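Local coordinates for insecticidal crystal protein Cry7Cal (Bacillus thuringiensis, PDB 5ZI1) that acts as an insecticidal toxin against locusts, probably by binding receptors on gut cells and forming pores in their membranes, at residues Y355-I360 and L376-I381; R251-D256 and D410-E415; Y528-D533 and C588-D593. All coordinates share one frame; numbering follows the deposited sequence.

Contact 1 (Y355-I360 and L376-I381); sequences YQTYSI and LRLYGI
Y358 and R377, a hydrogen-bonded pair of this antiparallel hairpin, lie nearly parallel but offset on the partly exposed face: ring and guanidinium planes are 13° apart, and Y358 CD2, over the rim of the guanidinium face, is 3.1 Å from R377 NH2. The same NH2 donates within the guanidinium plane to Y379 OH (3.2 Å), which also meets Y407 OH. On this face Q356, with CG opposite its own N (chi1 -175°), sets NE2 3.1 Å above the centre of the Y379 ring, the amide standing steeply on it, while OE1 is held by S409.

The other face is buried and largely apolar, though T357 and S359 bring hydroxyls to it. T357 CG2 meets L378 CD2 at 3.6 Å, L376 CD1 touches S359 CB, and L450 and W452 close over T357. Y355 and Q356 both oppose Y379 in a classic beta bulge. Y379 N donates to Q356 O (2.9 Å), whereas Y379 O receives Y355 N, and Y379 CB lies over the Y355 ring in a CH-pi contact. The hairpin is therefore two-faced: apolar packing inside, and outside a polar-aromatic layer in which R377 and Y379 are tied together, with S409 and Y407 as outside partners.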
# COMPACT_ATOMS: atom_id res chain seq x y z
N TYR A 355 8.70 12.20 -7.50
CA TYR A 355 7.43 11.70 -7.98
C TYR A 355 7.49 11.12 -9.39
O TYR A 355 6.48 10.60 -9.87
CB TYR A 355 6.39 12.83 -7.95
CG TYR A 355 6.76 14.03 -8.81
CD1 TYR A 355 6.46 14.05 -10.17
CD2 TYR A 355 7.41 15.14 -8.27
CE1 TYR A 355 6.80 15.12 -10.98
CE2 TYR A 355 7.75 16.23 -9.07
CZ TYR A 355 7.44 16.21 -10.43
OH TYR A 355 7.75 17.27 -11.24
N GLN A 356 8.64 11.20 -10.07
CA GLN A 356 8.73 10.70 -11.43
C GLN A 356 10.19 10.47 -11.80
O GLN A 356 11.07 11.21 -11.35
CB GLN A 356 8.10 11.68 -12.43
CG GLN A 356 8.05 11.16 -13.83
CD GLN A 356 7.47 12.16 -14.80
OE1 GLN A 356 6.42 11.91 -15.40
NE2 GLN A 356 8.16 13.29 -14.99
N THR A 357 10.43 9.45 -12.63
CA THR A 357 11.75 9.22 -13.20
C THR A 357 11.62 9.00 -14.70
O THR A 357 10.56 8.61 -15.21
CB THR A 357 12.47 8.01 -12.57
OG1 THR A 357 11.71 6.82 -12.82
CG2 THR A 357 12.62 8.20 -11.05
N TYR A 358 12.72 9.27 -15.40
CA TYR A 358 12.86 9.04 -16.84
C TYR A 358 14.19 8.34 -17.04
O TYR A 358 15.19 8.73 -16.44
CB TYR A 358 12.80 10.35 -17.63
CG TYR A 358 13.19 10.24 -19.11
CD1 TYR A 358 12.31 9.73 -20.06
CD2 TYR A 358 14.44 10.66 -19.54
CE1 TYR A 358 12.66 9.62 -21.38
CE2 TYR A 358 14.81 10.57 -20.88
CZ TYR A 358 13.92 10.05 -21.79
OH TYR A 358 14.28 9.96 -23.12
N SER A 359 14.19 7.28 -17.85
CA SER A 359 15.42 6.53 -18.05
C SER A 359 15.59 6.13 -19.52
O SER A 359 14.61 6.01 -20.26
CB SER A 359 15.46 5.27 -17.17
OG SER A 359 14.45 4.35 -17.55
N ILE A 360 16.84 5.92 -19.92
CA ILE A 360 17.17 5.28 -21.19
C ILE A 360 17.79 3.93 -20.87
O ILE A 360 18.78 3.86 -20.13
CB ILE A 360 18.15 6.11 -22.06
CG1 ILE A 360 17.64 7.53 -22.32
CG2 ILE A 360 18.38 5.41 -23.44
CD1 ILE A 360 16.49 7.58 -23.29
N LEU A 376 19.44 8.68 -16.46
CA LEU A 376 18.39 8.59 -15.45
C LEU A 376 18.13 10.01 -14.95
O LEU A 376 19.04 10.66 -14.43
CB LEU A 376 18.81 7.68 -14.29
CG LEU A 376 17.83 7.46 -13.12
CD1 LEU A 376 16.63 6.64 -13.57
CD2 LEU A 376 18.54 6.77 -11.98
N ARG A 377 16.90 10.48 -15.11
CA ARG A 377 16.48 11.82 -14.70
C ARG A 377 15.40 11.70 -13.63
O ARG A 377 14.41 10.98 -13.82
CB ARG A 377 15.97 12.59 -15.92
CG ARG A 377 15.51 14.01 -15.70
CD ARG A 377 14.76 14.50 -16.92
NE ARG A 377 15.55 14.31 -18.13
CZ ARG A 377 15.05 13.92 -19.30
NH1 ARG A 377 15.87 13.79 -20.34
NH2 ARG A 377 13.76 13.67 -19.45
N LEU A 378 15.58 12.41 -12.52
CA LEU A 378 14.62 12.41 -11.42
C LEU A 378 13.88 13.74 -11.37
O LEU A 378 14.48 14.81 -11.55
CB LEU A 378 15.30 12.18 -10.07
CG LEU A 378 16.26 11.01 -9.83
CD1 LEU A 378 16.36 10.75 -8.33
CD2 LEU A 378 15.81 9.78 -10.56
N TYR A 379 12.58 13.66 -11.11
CA TYR A 379 11.72 14.82 -10.92
C TYR A 379 11.28 14.87 -9.46
O TYR A 379 10.66 13.92 -8.96
CB TYR A 379 10.49 14.76 -11.82
CG TYR A 379 10.75 14.71 -13.31
CD1 TYR A 379 11.22 13.55 -13.91
CD2 TYR A 379 10.48 15.81 -14.12
CE1 TYR A 379 11.44 13.49 -15.28
CE2 TYR A 379 10.69 15.76 -15.50
CZ TYR A 379 11.17 14.59 -16.07
OH TYR A 379 11.39 14.53 -17.44
N GLY A 380 11.54 16.00 -8.79
CA GLY A 380 11.31 16.11 -7.37
C GLY A 380 10.54 17.36 -7.00
O GLY A 380 10.43 18.31 -7.77
N ILE A 381 10.00 17.35 -5.78
CA ILE A 381 9.32 18.51 -5.22
C ILE A 381 9.57 18.51 -3.73
O ILE A 381 9.49 17.46 -3.09
CB ILE A 381 7.81 18.51 -5.55
CG1 ILE A 381 7.16 19.82 -5.09
CG2 ILE A 381 7.09 17.26 -4.94
CD1 ILE A 381 5.68 19.96 -5.44

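Contact 2 (R251-D256 and D410-E415); sequences RQIFTD and DQLPIE
Q411 reaches across to T255 and D256 with a long side chain that ends in two separate polar links. Its CB passes the T255 methyl, CG2, at 4.2 Å. With CG anti to the carbonyl carbon (chi1 -67°) and the chain then extended, the amide is brought to the backbone N of D256. CD lies near D256 N, and from it OE1 accepts the D256 amide N-H at 2.7 Å. That bond is nearly straight (170° at the hydrogen) and falls in the carbonyl plane, on a lone pair. OE1 also comes within 3.3 Å of T255 CB. Q411 NE2 donates to a water 2.8 Å away, and this water donates to D256 O, so the amide is tied to the backbone of D256 twice, directly through OE1 and through a water from NE2. The D256 carboxylate, itself an acceptor, does not bond OE1; it forms salt bridges with R217 and R220 instead.

Beside this polar patch L412 adds apolar contact: its CD1 packs on T255 CG2 at 3.8 Å, and CD2 only grazes I253 CD1 at 4.5 Å. T255 OG1 is taken by W452 NE1. Q411 and L412 thus pack beside edge strand 252-254 of a three-stranded sheet, with L412 also on H430 and W452 of its other strands. Helix 208-227, from the N-terminal helical domain, supplies R220 beside Q411 and I224 beside L412.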
# COMPACT_ATOMS: atom_id res chain seq x y z
N ARG A 251 3.79 0.10 2.59
CA ARG A 251 4.36 -0.94 1.75
C ARG A 251 5.15 -0.32 0.59
O ARG A 251 4.80 0.74 0.07
CB ARG A 251 3.25 -1.85 1.21
CG ARG A 251 2.50 -1.36 -0.02
CD ARG A 251 1.69 -0.12 0.26
NE ARG A 251 0.93 0.38 -0.89
CZ ARG A 251 1.44 1.10 -1.90
NH1 ARG A 251 2.73 1.40 -1.94
NH2 ARG A 251 0.64 1.51 -2.87
N GLN A 252 6.23 -1.00 0.20
CA GLN A 252 7.08 -0.56 -0.90
C GLN A 252 6.83 -1.44 -2.11
O GLN A 252 6.88 -2.67 -2.01
CB GLN A 252 8.55 -0.63 -0.47
CG GLN A 252 9.59 -0.25 -1.56
CD GLN A 252 11.01 -0.29 -0.99
OE1 GLN A 252 11.63 0.75 -0.76
NE2 GLN A 252 11.52 -1.49 -0.74
N ILE A 253 6.60 -0.83 -3.27
CA ILE A 253 6.43 -1.58 -4.50
C ILE A 253 7.46 -1.13 -5.54
O ILE A 253 8.01 -0.03 -5.47
CB ILE A 253 5.01 -1.46 -5.07
CG1 ILE A 253 4.64 -0.00 -5.26
CG2 ILE A 253 4.01 -2.20 -4.15
CD1 ILE A 253 3.15 0.16 -5.53
N PHE A 254 7.71 -2.02 -6.51
CA PHE A 254 8.76 -1.82 -7.50
C PHE A 254 8.20 -1.77 -8.91
O PHE A 254 7.39 -2.63 -9.28
CB PHE A 254 9.82 -2.92 -7.41
CG PHE A 254 10.72 -2.77 -6.21
CD1 PHE A 254 10.27 -3.14 -4.93
CD2 PHE A 254 11.99 -2.20 -6.34
CE1 PHE A 254 11.08 -3.00 -3.81
CE2 PHE A 254 12.81 -2.04 -5.24
CZ PHE A 254 12.35 -2.43 -3.96
N THR A 255 8.63 -0.76 -9.67
CA THR A 255 8.32 -0.64 -11.08
C THR A 255 9.15 -1.65 -11.87
O THR A 255 10.08 -2.27 -11.34
CB THR A 255 8.59 0.79 -11.58
OG1 THR A 255 9.84 1.28 -11.07
CG2 THR A 255 7.47 1.76 -11.16
N ASP A 256 8.80 -1.84 -13.15
CA ASP A 256 9.47 -2.86 -13.95
C ASP A 256 10.97 -2.56 -14.03
O ASP A 256 11.39 -1.40 -14.01
CB ASP A 256 8.89 -2.93 -15.36
CG ASP A 256 7.44 -3.37 -15.37
OD1 ASP A 256 6.95 -3.84 -14.31
OD2 ASP A 256 6.80 -3.26 -16.44
N ASP A 410 4.34 6.14 -16.31
CA ASP A 410 3.53 5.27 -17.15
C ASP A 410 3.11 3.99 -16.43
O ASP A 410 2.18 3.33 -16.89
CB ASP A 410 4.27 4.93 -18.43
CG ASP A 410 4.14 6.03 -19.46
OD1 ASP A 410 2.99 6.37 -19.82
OD2 ASP A 410 5.19 6.60 -19.85
N GLN A 411 3.79 3.62 -15.35
CA GLN A 411 3.33 2.55 -14.47
C GLN A 411 2.65 3.10 -13.22
O GLN A 411 1.71 2.47 -12.71
CB GLN A 411 4.49 1.64 -14.07
CG GLN A 411 5.05 0.83 -15.23
CD GLN A 411 6.46 0.32 -14.96
OE1 GLN A 411 6.70 -0.39 -13.97
NE2 GLN A 411 7.40 0.69 -15.83
N LEU A 412 3.11 4.25 -12.73
CA LEU A 412 2.57 4.91 -11.54
C LEU A 412 2.18 6.33 -11.94
O LEU A 412 2.98 7.27 -11.80
CB LEU A 412 3.58 4.92 -10.40
CG LEU A 412 4.04 3.59 -9.83
CD1 LEU A 412 5.22 3.84 -8.91
CD2 LEU A 412 2.90 2.85 -9.08
N PRO A 413 0.97 6.53 -12.44
CA PRO A 413 0.63 7.81 -13.06
C PRO A 413 0.54 8.95 -12.06
O PRO A 413 0.27 8.77 -10.87
CB PRO A 413 -0.73 7.54 -13.71
CG PRO A 413 -1.27 6.36 -12.98
CD PRO A 413 -0.08 5.52 -12.64
N ILE A 414 0.81 10.14 -12.57
CA ILE A 414 0.68 11.38 -11.82
C ILE A 414 -0.28 12.28 -12.57
O ILE A 414 -0.70 11.99 -13.69
CB ILE A 414 2.04 12.07 -11.61
CG1 ILE A 414 2.60 12.53 -12.96
CG2 ILE A 414 2.99 11.14 -10.90
CD1 ILE A 414 3.96 13.11 -12.87
N GLU A 415 -0.61 13.40 -11.94
CA GLU A 415 -1.46 14.39 -12.57
C GLU A 415 -1.23 15.70 -11.84
O GLU A 415 -1.98 16.06 -10.92
CB GLU A 415 -2.93 13.96 -12.54
CG GLU A 415 -3.87 14.86 -13.30
CD GLU A 415 -5.31 14.39 -13.21
OE1 GLU A 415 -5.63 13.31 -13.75
OE2 GLU A 415 -6.12 15.11 -12.57
O HOH W 1 10.09 0.62 -15.22

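Contact 3 (Y528-D533 and C588-D593); sequences YAATGD and CTIYID
T531 OG1 takes the T589 amide N-H in a nearly linear bond of 2.8 Å (173° at the hydrogen), and T531 N donates in turn to T589 O at 3.0 Å. The threonine hydroxyl, in place of a backbone carbonyl, thus accepts T589 N just past the last strand residue, A530; a chi1 of 54° turns OG1 inward between N and the carbonyl carbon, facing T589. Further along, the hydrogen-bonded pair A529 and Y591 exchanges two backbone bonds, the shorter being Y591 N to A529 O at 2.6 Å.

Around these bonds the chains pack closely. C588 CB comes within 3.2 Å of T531 OG1 and also lies against the backbone N of G532, which has no side chain there. On one face A529 CB meets Y591 CD1 at 4.0 Å, and the Y591 ring turns an edge toward A529 O. On the opposite face A530 CB faces I590 CG1 at 4.1 Å, and Y528 CB rests on I592 CD1. The Y528 ring leads away from strand 589-593, keeping A530 CB at its edge, to meet F547, with OH bonded to T548 O.

Strand 589-599 lies between 521-530 and 496-500 in the beta-sandwich of the toxin's third domain (domain III). By standing in as the acceptor for T589 N, the hydroxyl of T531 carries the polar ladder one step into the turn.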
# COMPACT_ATOMS: atom_id res chain seq x y z
N TYR A 528 -3.07 -5.35 17.74
CA TYR A 528 -2.07 -6.38 18.01
C TYR A 528 -2.66 -7.77 17.81
O TYR A 528 -3.88 -7.95 17.65
CB TYR A 528 -1.53 -6.27 19.43
CG TYR A 528 -2.44 -6.95 20.43
CD1 TYR A 528 -3.61 -6.35 20.84
CD2 TYR A 528 -2.13 -8.20 20.93
CE1 TYR A 528 -4.47 -6.98 21.73
CE2 TYR A 528 -2.98 -8.84 21.82
CZ TYR A 528 -4.14 -8.22 22.22
OH TYR A 528 -4.99 -8.85 23.12
N ALA A 529 -1.78 -8.76 17.84
CA ALA A 529 -2.14 -10.16 17.82
C ALA A 529 -1.15 -10.90 18.69
O ALA A 529 0.02 -10.51 18.77
CB ALA A 529 -2.15 -10.74 16.40
N ALA A 530 -1.61 -11.96 19.36
CA ALA A 530 -0.75 -12.66 20.30
C ALA A 530 -1.23 -14.09 20.46
O ALA A 530 -2.43 -14.36 20.36
CB ALA A 530 -0.70 -11.95 21.66
N THR A 531 -0.27 -14.99 20.70
CA THR A 531 -0.51 -16.40 20.96
C THR A 531 -0.57 -16.72 22.45
O THR A 531 -0.78 -17.89 22.81
CB THR A 531 0.60 -17.24 20.33
OG1 THR A 531 1.87 -16.77 20.80
CG2 THR A 531 0.56 -17.15 18.81
N GLY A 532 -0.38 -15.72 23.31
CA GLY A 532 -0.46 -15.92 24.74
C GLY A 532 -0.71 -14.60 25.42
O GLY A 532 -0.83 -13.55 24.78
N ASP A 533 -0.76 -14.66 26.75
CA ASP A 533 -1.11 -13.52 27.58
C ASP A 533 0.15 -12.74 27.96
O ASP A 533 1.25 -13.30 28.03
CB ASP A 533 -1.82 -13.99 28.87
CG ASP A 533 -2.90 -15.05 28.60
OD1 ASP A 533 -3.51 -15.06 27.50
OD2 ASP A 533 -3.16 -15.88 29.50
N CYS A 588 5.25 -16.52 24.41
CA CYS A 588 4.36 -16.41 23.26
C CYS A 588 5.00 -15.51 22.20
O CYS A 588 6.13 -15.04 22.34
CB CYS A 588 3.00 -15.85 23.68
SG CYS A 588 3.10 -14.16 24.30
N THR A 589 4.23 -15.29 21.13
CA THR A 589 4.58 -14.38 20.05
C THR A 589 3.53 -13.28 20.02
O THR A 589 2.33 -13.54 20.20
CB THR A 589 4.65 -15.14 18.70
OG1 THR A 589 5.81 -15.97 18.70
CG2 THR A 589 4.77 -14.19 17.50
N ILE A 590 3.99 -12.04 19.84
CA ILE A 590 3.14 -10.85 19.78
C ILE A 590 3.42 -10.15 18.46
O ILE A 590 4.58 -9.98 18.05
CB ILE A 590 3.40 -9.89 20.96
CG1 ILE A 590 3.11 -10.56 22.30
CG2 ILE A 590 2.58 -8.62 20.83
CD1 ILE A 590 4.36 -10.86 23.06
N TYR A 591 2.35 -9.73 17.79
CA TYR A 591 2.46 -8.96 16.56
C TYR A 591 1.88 -7.58 16.81
O TYR A 591 0.79 -7.46 17.38
CB TYR A 591 1.72 -9.64 15.41
CG TYR A 591 2.17 -11.05 15.16
CD1 TYR A 591 1.55 -12.12 15.81
CD2 TYR A 591 3.22 -11.32 14.27
CE1 TYR A 591 1.96 -13.42 15.59
CE2 TYR A 591 3.63 -12.62 14.04
CZ TYR A 591 3.00 -13.66 14.69
OH TYR A 591 3.42 -14.96 14.47
N ILE A 592 2.61 -6.55 16.41
CA ILE A 592 2.18 -5.17 16.56
C ILE A 592 1.95 -4.63 15.16
O ILE A 592 2.88 -4.60 14.34
CB ILE A 592 3.20 -4.31 17.31
CG1 ILE A 592 3.60 -4.95 18.65
CG2 ILE A 592 2.69 -2.87 17.48
CD1 ILE A 592 2.50 -4.97 19.70
N ASP A 593 0.73 -4.21 14.88
CA ASP A 593 0.41 -3.67 13.57
C ASP A 593 0.44 -2.14 13.64
O ASP A 593 1.45 -1.53 13.25
CB ASP A 593 -0.95 -4.21 13.11
CG ASP A 593 -1.48 -3.52 11.88
OD1 ASP A 593 -0.66 -3.04 11.06
OD2 ASP A 593 -2.72 -3.44 11.73

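Contacts 1 and 2 belong together: their centres are 12 Å apart, and contact 1 is nested along the chain inside the loop that contact 2 closes. They touch at I414 of the 410-415 loop: I414 CD1 lies 3.7 Å from Q356 OE1 and I414 CG2 3.7 Å from Y355 O. Both lie in the middle, beta-rich domain, and contact 2 also borders the N-terminal helices. Contact 3 is separate, in domain III, after both others in the chain. Its centre lies 41 Å from that of contact 1, across the centre of the chain, and 33 Å from that of contact 2, with nearest atoms about 10 Å apart in the latter case.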